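Local coordinates for protein mucin-like protocadherin (Homo sapiens, PDB 6OAE) that probably mediates calcium-dependent heterophilic adhesion between neighbouring microvilli of epithelial cells through its extracellular cadherin repeats, two of which make up this fragment, at residues 36-41 with 47-52; 123-128 with 177-182. All coordinates share one frame; numbering follows the deposited sequence. Where two conformers were deposited one is given.

Interaction 1 of 2, residues 36-41 with 47-52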
loop_
_atom_site.group_PDB
_atom_site.type_symbol
_atom_site.label_atom_id
_atom_site.label_comp_id
_atom_site.label_asym_id
_atom_site.label_seq_id
_atom_site.Cartn_x
_atom_site.Cartn_y
_atom_site.Cartn_z
ATOM N N VAL A 36 -26.178 15.757 22.690
ATOM C CA VAL A 36 -25.281 15.672 21.498
ATOM C C VAL A 36 -25.560 14.347 20.787
ATOM O O VAL A 36 -25.645 13.324 21.466
ATOM C CB VAL A 36 -23.792 15.853 21.854
ATOM C CG1 VAL A 36 -23.250 14.738 22.750
ATOM C CG2 VAL A 36 -22.941 16.017 20.596
ATOM N N THR A 37 -25.699 14.403 19.470
ATOM C CA THR A 37 -25.948 13.260 18.573
ATOM C C THR A 37 -25.066 13.425 17.344
ATOM O O THR A 37 -24.600 14.564 17.113
ATOM C CB THR A 37 -27.432 13.192 18.194
ATOM O OG1 THR A 37 -27.740 14.379 17.468
ATOM C CG2 THR A 37 -28.344 13.064 19.396
ATOM N N LEU A 38 -24.840 12.350 16.592
ATOM C CA LEU A 38 -24.078 12.404 15.321
ATOM C C LEU A 38 -24.992 13.011 14.261
ATOM O O LEU A 38 -26.168 12.607 14.219
ATOM C CB LEU A 38 -23.601 11.004 14.900
ATOM C CG LEU A 38 -22.438 10.438 15.713
ATOM C CD1 LEU A 38 -22.143 8.996 15.309
ATOM C CD2 LEU A 38 -21.184 11.291 15.547
ATOM N N GLY A 39 -24.467 13.954 13.476
ATOM C CA GLY A 39 -25.136 14.535 12.300
ATOM C C GLY A 39 -24.856 13.729 11.045
ATOM O O GLY A 39 -23.969 12.829 11.073
ATOM N N ALA A 40 -25.575 14.039 9.967
ATOM C CA ALA A 40 -25.558 13.286 8.693
ATOM C C ALA A 40 -24.301 13.581 7.868
ATOM O O ALA A 40 -24.113 12.866 6.884
ATOM C CB ALA A 40 -26.808 13.573 7.899
ATOM N N LEU A 41 -23.471 14.575 8.219
ATOM C CA LEU A 41 -22.153 14.775 7.541
ATOM C C LEU A 41 -21.093 13.835 8.148
ATOM O O LEU A 41 -20.008 13.769 7.580
ATOM C CB LEU A 41 -21.705 16.242 7.602
ATOM C CG LEU A 41 -22.355 17.179 6.571
ATOM C CD1 LEU A 41 -21.693 18.556 6.607
ATOM C CD2 LEU A 41 -22.297 16.605 5.156
ATOM N N PHE A 47 -18.683 5.969 13.751
ATOM C CA PHE A 47 -18.689 6.532 15.113
ATOM C C PHE A 47 -19.965 6.181 15.849
ATOM O O PHE A 47 -20.997 5.899 15.212
ATOM C CB PHE A 47 -18.561 8.058 15.033
ATOM C CG PHE A 47 -17.263 8.561 14.462
ATOM C CD1 PHE A 47 -16.120 8.638 15.259
ATOM C CD2 PHE A 47 -17.168 8.944 13.136
ATOM C CE1 PHE A 47 -14.925 9.102 14.735
ATOM C CE2 PHE A 47 -15.977 9.406 12.610
ATOM C CZ PHE A 47 -14.851 9.491 13.411
ATOM N N ARG A 48 -19.905 6.262 17.173
ATOM C CA ARG A 48 -21.114 6.355 18.013
ATOM C C ARG A 48 -20.821 7.302 19.154
ATOM O O ARG A 48 -19.643 7.526 19.480
ATOM C CB ARG A 48 -21.593 5.005 18.551
ATOM C CG ARG A 48 -20.759 4.419 19.682
ATOM C CD ARG A 48 -21.324 3.099 20.199
ATOM N NE ARG A 48 -20.695 2.807 21.475
ATOM C CZ ARG A 48 -19.483 2.289 21.628
ATOM N NH1 ARG A 48 -18.737 1.960 20.581
ATOM N NH2 ARG A 48 -19.015 2.091 22.842
ATOM N N ILE A 49 -21.886 7.805 19.737
ATOM C CA ILE A 49 -21.868 8.618 20.962
ATOM C C ILE A 49 -22.707 7.877 21.985
ATOM O O ILE A 49 -23.866 7.545 21.672
ATOM C CB ILE A 49 -22.383 10.033 20.684
ATOM C CG1 ILE A 49 -21.522 10.731 19.631
ATOM C CG2 ILE A 49 -22.477 10.816 21.983
ATOM C CD1 ILE A 49 -22.101 12.065 19.162
ATOM N N GLN A 50 -22.113 7.624 23.139
ATOM C CA GLN A 50 -22.757 7.031 24.335
ATOM C C GLN A 50 -22.165 7.689 25.571
ATOM O O GLN A 50 -20.912 7.819 25.636
ATOM C CB GLN A 50 -22.530 5.520 24.385
ATOM C CG GLN A 50 -23.648 4.720 23.746
ATOM C CD GLN A 50 -23.469 3.248 24.034
ATOM O OE1 GLN A 50 -22.458 2.650 23.678
ATOM N NE2 GLN A 50 -24.450 2.657 24.699
ATOM N N GLY A 51 -23.027 8.077 26.512
ATOM C CA GLY A 51 -22.643 8.772 27.745
ATOM C C GLY A 51 -21.808 10.002 27.455
ATOM O O GLY A 51 -20.869 10.242 28.205
ATOM N N ASN A 52 -22.132 10.744 26.395
ATOM C CA ASN A 52 -21.446 12.019 26.034
ATOM C C ASN A 52 -19.962 11.752 25.750
ATOM O O ASN A 52 -19.113 12.624 26.057
ATOM C CB ASN A 52 -21.693 13.091 27.111
ATOM C CG ASN A 52 -23.131 13.558 27.111
ATOM O OD1 ASN A 52 -23.878 13.301 26.165
ATOM N ND2 ASN A 52 -23.523 14.250 28.162
HETATM O O HOH W 1 -26.114 14.100 25.080
#
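Val36 and Leu38 meet Phe47 and Ile49 at the edge of a cadherin repeat, where the two sheets of its beta-sandwich come together. Strand 35-38 is an outermost strand of one sheet, strand 47-50 of the other; the short segments run nearly antiparallel, at 162°, with their axes 6.9 Å apart. That separation is too wide for backbone pairing, so side chains do the joining. Ile49 is the central piece. The CG1 branch of Ile49 lies beside the backbone N (chi1 -60°), which carries Ile49 CD1 up to the main chain opposite, 3.7 Å from Thr37 C. Ile49 CD1 also lies 3.8 Å from Leu38 CD2, the two side chains crossing at a slant, while Ile49 CG2 meets Val36 CG1 at 4.1 Å, roughly at right angles. Each strand pairs instead within its own sheet of the sandwich: Thr37 with Leu73, Arg48 with Phe55. Leu38 splits its branches: CD2 stays with Ile49, and CD1 reaches the strand itself, 3.3 Å from the carbonyl O of Phe47 and 3.7 Å from Phe47 CB. An alanine in place of Leu38 would probably leave Ile49 CD1 and Phe47 CB without that apolar cover and open a gap between the sheet edges. The ring of Phe47 turns away from this leucine, into the interior against Leu68, Leu54 and Val88. At the other end, a water accepts from Val36 N and donates to Asn52 OD1 at 2.6 Å, bridging strand 35-38 to the turn at Gly51 and Asn52.

Interaction 2 of 2, residues 123-128 with 177-182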
loop_
_atom_site.group_PDB
_atom_site.type_symbol
_atom_site.label_atom_id
_atom_site.label_comp_id
_atom_site.label_asym_id
_atom_site.label_seq_id
_atom_site.Cartn_x
_atom_site.Cartn_y
_atom_site.Cartn_z
ATOM N N THR A 123 6.804 -2.570 -17.629
ATOM C CA THR A 123 5.352 -2.919 -17.653
ATOM C C THR A 123 5.118 -4.444 -17.623
ATOM O O THR A 123 4.069 -4.879 -17.086
ATOM C CB THR A 123 4.668 -2.278 -18.868
ATOM O OG1 THR A 123 5.433 -2.598 -20.031
ATOM C CG2 THR A 123 4.549 -0.773 -18.741
ATOM N N GLN A 124 6.025 -5.230 -18.180
ATOM C CA GLN A 124 5.894 -6.705 -18.251
ATOM C C GLN A 124 6.430 -7.365 -16.976
ATOM O O GLN A 124 6.064 -8.541 -16.765
ATOM C CB GLN A 124 6.584 -7.238 -19.504
ATOM C CG GLN A 124 5.815 -6.896 -20.779
ATOM C CD GLN A 124 6.471 -7.395 -22.042
ATOM O OE1 GLN A 124 7.222 -8.380 -22.044
ATOM N NE2 GLN A 124 6.166 -6.728 -23.149
ATOM N N LEU A 125 7.250 -6.674 -16.161
ATOM C CA LEU A 125 7.855 -7.294 -14.942
ATOM C C LEU A 125 7.289 -6.724 -13.648
ATOM O O LEU A 125 7.388 -7.430 -12.673
ATOM C CB LEU A 125 9.381 -7.108 -14.951
ATOM C CG LEU A 125 10.128 -7.831 -16.071
ATOM C CD1 LEU A 125 11.635 -7.842 -15.805
ATOM C CD2 LEU A 125 9.636 -9.249 -16.218
ATOM N N GLN A 126 6.752 -5.515 -13.642
ATOM C CA GLN A 126 6.420 -4.802 -12.381
ATOM C C GLN A 126 5.357 -5.572 -11.592
ATOM O O GLN A 126 4.456 -6.210 -12.188
ATOM C CB GLN A 126 6.034 -3.347 -12.627
ATOM C CG GLN A 126 4.755 -3.154 -13.431
ATOM C CD GLN A 126 4.631 -1.726 -13.904
ATOM O OE1 GLN A 126 5.448 -0.865 -13.571
ATOM N NE2 GLN A 126 3.597 -1.458 -14.690
ATOM N N ALA A 127 5.500 -5.530 -10.275
ATOM C CA ALA A 127 4.494 -6.003 -9.310
ATOM C C ALA A 127 3.596 -4.824 -8.932
ATOM O O ALA A 127 3.895 -3.679 -9.317
ATOM C CB ALA A 127 5.192 -6.597 -8.112
ATOM N N GLU A 128 2.533 -5.115 -8.188
ATOM C CA GLU A 128 1.610 -4.096 -7.635
ATOM C C GLU A 128 1.402 -4.398 -6.154
ATOM O O GLU A 128 1.288 -5.595 -5.800
ATOM C CB GLU A 128 0.265 -4.069 -8.358
ATOM C CG GLU A 128 -0.519 -2.799 -8.085
ATOM C CD GLU A 128 -1.678 -2.607 -9.044
ATOM O OE1 GLU A 128 -1.800 -3.430 -9.989
ATOM O OE2 GLU A 128 -2.448 -1.654 -8.853
ATOM N N PHE A 177 15.904 -17.039 -14.444
ATOM C CA PHE A 177 16.102 -16.124 -13.305
ATOM C C PHE A 177 14.946 -16.236 -12.326
ATOM O O PHE A 177 13.816 -16.498 -12.757
ATOM C CB PHE A 177 16.136 -14.676 -13.772
ATOM C CG PHE A 177 17.295 -14.336 -14.663
ATOM C CD1 PHE A 177 18.533 -14.062 -14.124
ATOM C CD2 PHE A 177 17.132 -14.274 -16.032
ATOM C CE1 PHE A 177 19.604 -13.727 -14.946
ATOM C CE2 PHE A 177 18.205 -13.959 -16.856
ATOM C CZ PHE A 177 19.442 -13.684 -16.308
ATOM N N TRP A 178 15.266 -16.046 -11.057
ATOM C CA TRP A 178 14.297 -15.677 -10.002
ATOM C C TRP A 178 14.214 -14.153 -10.017
ATOM O O TRP A 178 15.288 -13.493 -9.973
ATOM C CB TRP A 178 14.715 -16.168 -8.622
ATOM C CG TRP A 178 14.445 -17.613 -8.366
ATOM C CD1 TRP A 178 13.223 -18.216 -8.272
ATOM C CD2 TRP A 178 15.430 -18.637 -8.129
ATOM N NE1 TRP A 178 13.380 -19.553 -8.010
ATOM C CE2 TRP A 178 14.722 -19.841 -7.914
ATOM C CE3 TRP A 178 16.834 -18.656 -8.086
ATOM C CZ2 TRP A 178 15.380 -21.053 -7.660
ATOM C CZ3 TRP A 178 17.481 -19.852 -7.838
ATOM C CH2 TRP A 178 16.762 -21.036 -7.628
ATOM N N LEU A 179 13.011 -13.631 -10.111
ATOM C CA LEU A 179 12.723 -12.197 -9.938
ATOM C C LEU A 179 12.064 -12.039 -8.572
ATOM O O LEU A 179 11.002 -12.644 -8.370
ATOM C CB LEU A 179 11.812 -11.721 -11.066
ATOM C CG LEU A 179 11.494 -10.229 -11.052
ATOM C CD1 LEU A 179 12.742 -9.371 -11.188
ATOM C CD2 LEU A 179 10.511 -9.918 -12.143
ATOM N N LEU A 180 12.693 -11.284 -7.677
ATOM C CA LEU A 180 12.163 -11.004 -6.321
ATOM C C LEU A 180 11.693 -9.568 -6.281
ATOM O O LEU A 180 12.335 -8.710 -6.900
ATOM C CB LEU A 180 13.245 -11.194 -5.260
ATOM C CG LEU A 180 14.043 -12.487 -5.338
ATOM C CD1 LEU A 180 15.059 -12.537 -4.207
ATOM C CD2 LEU A 180 13.128 -13.690 -5.288
ATOM N N VAL A 181 10.631 -9.305 -5.536
ATOM C CA VAL A 181 10.238 -7.907 -5.262
ATOM C C VAL A 181 9.974 -7.821 -3.765
ATOM O O VAL A 181 9.419 -8.795 -3.220
ATOM C CB VAL A 181 9.032 -7.460 -6.111
ATOM C CG1 VAL A 181 7.765 -8.267 -5.810
ATOM C CG2 VAL A 181 8.787 -5.972 -5.957
ATOM N N ARG A 182 10.375 -6.723 -3.138
ATOM C CA ARG A 182 10.021 -6.433 -1.726
ATOM C C ARG A 182 9.501 -5.000 -1.681
ATOM O O ARG A 182 9.827 -4.212 -2.613
ATOM C CB ARG A 182 11.198 -6.705 -0.777
ATOM C CG ARG A 182 12.414 -5.837 -1.023
ATOM C CD ARG A 182 13.514 -5.906 0.030
ATOM N NE ARG A 182 14.532 -4.911 -0.309
ATOM C CZ ARG A 182 15.556 -5.087 -1.156
ATOM N NH1 ARG A 182 15.762 -6.240 -1.777
ATOM N NH2 ARG A 182 16.394 -4.091 -1.373
#
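Leu179 and Val181, alternate residues of strand 174-182, point their side chains into the beta-sandwich of the second cadherin repeat and meet Leu125 and Ala127 there. The strand is an inner one of its sheet, between 194-204 and 137-142, while residues 123-128 pass from a short, weakly bonded helix into an extended loop. Along the strand, Leu179 comes first. Leu179 CG is anti to its backbone N (chi1 -177°), and of the two methyls CD2 of Leu179 does the touching, 4.1 Å from Leu125 CB and 4.0 Å from Leu125 O. It thus meets the root of Leu125 and the adjoining main chain, while the side chain of Leu125 also packs on Leu199. Two residues on, Val181 again faces the interior, where Phe100 touches both it and Leu179. The loop reaches the valine by way of Ala127, whose amide donates to the hydroxyl of Tyr138; as that tyrosine's side chain also packs on Val181, it links the two segments from the neighbouring strand 137-142. The valine's side chain is about 9 Å from a bound calcium ion, so this contact lies toward the linker end of the repeat. Here a single methyl pair closes the approach, Ala127 CB to Val181 CG1 at 3.8 Å.

Overall arrangement
Interactions 1 and 2 belong to successive cadherin repeats, on opposite sides of the chain's centre, with centres about 47 Å apart and no touch between them; they share no strand. Interaction 2 is a buried contact, three of its four touching residues being buried, whereas interaction 1 is only partly buried, at the rim of its sandwich. Their elements differ accordingly: 36-41 with 47-52 joins the outermost strands of two facing sheets, while 123-128 with 177-182 sets a helix-to-loop passage against an inner strand. Both rest on aliphatic contacts, but the first covers about twice the area, 287 against 146 Å², and adds a water bridge. The second lies nearer the calcium ions.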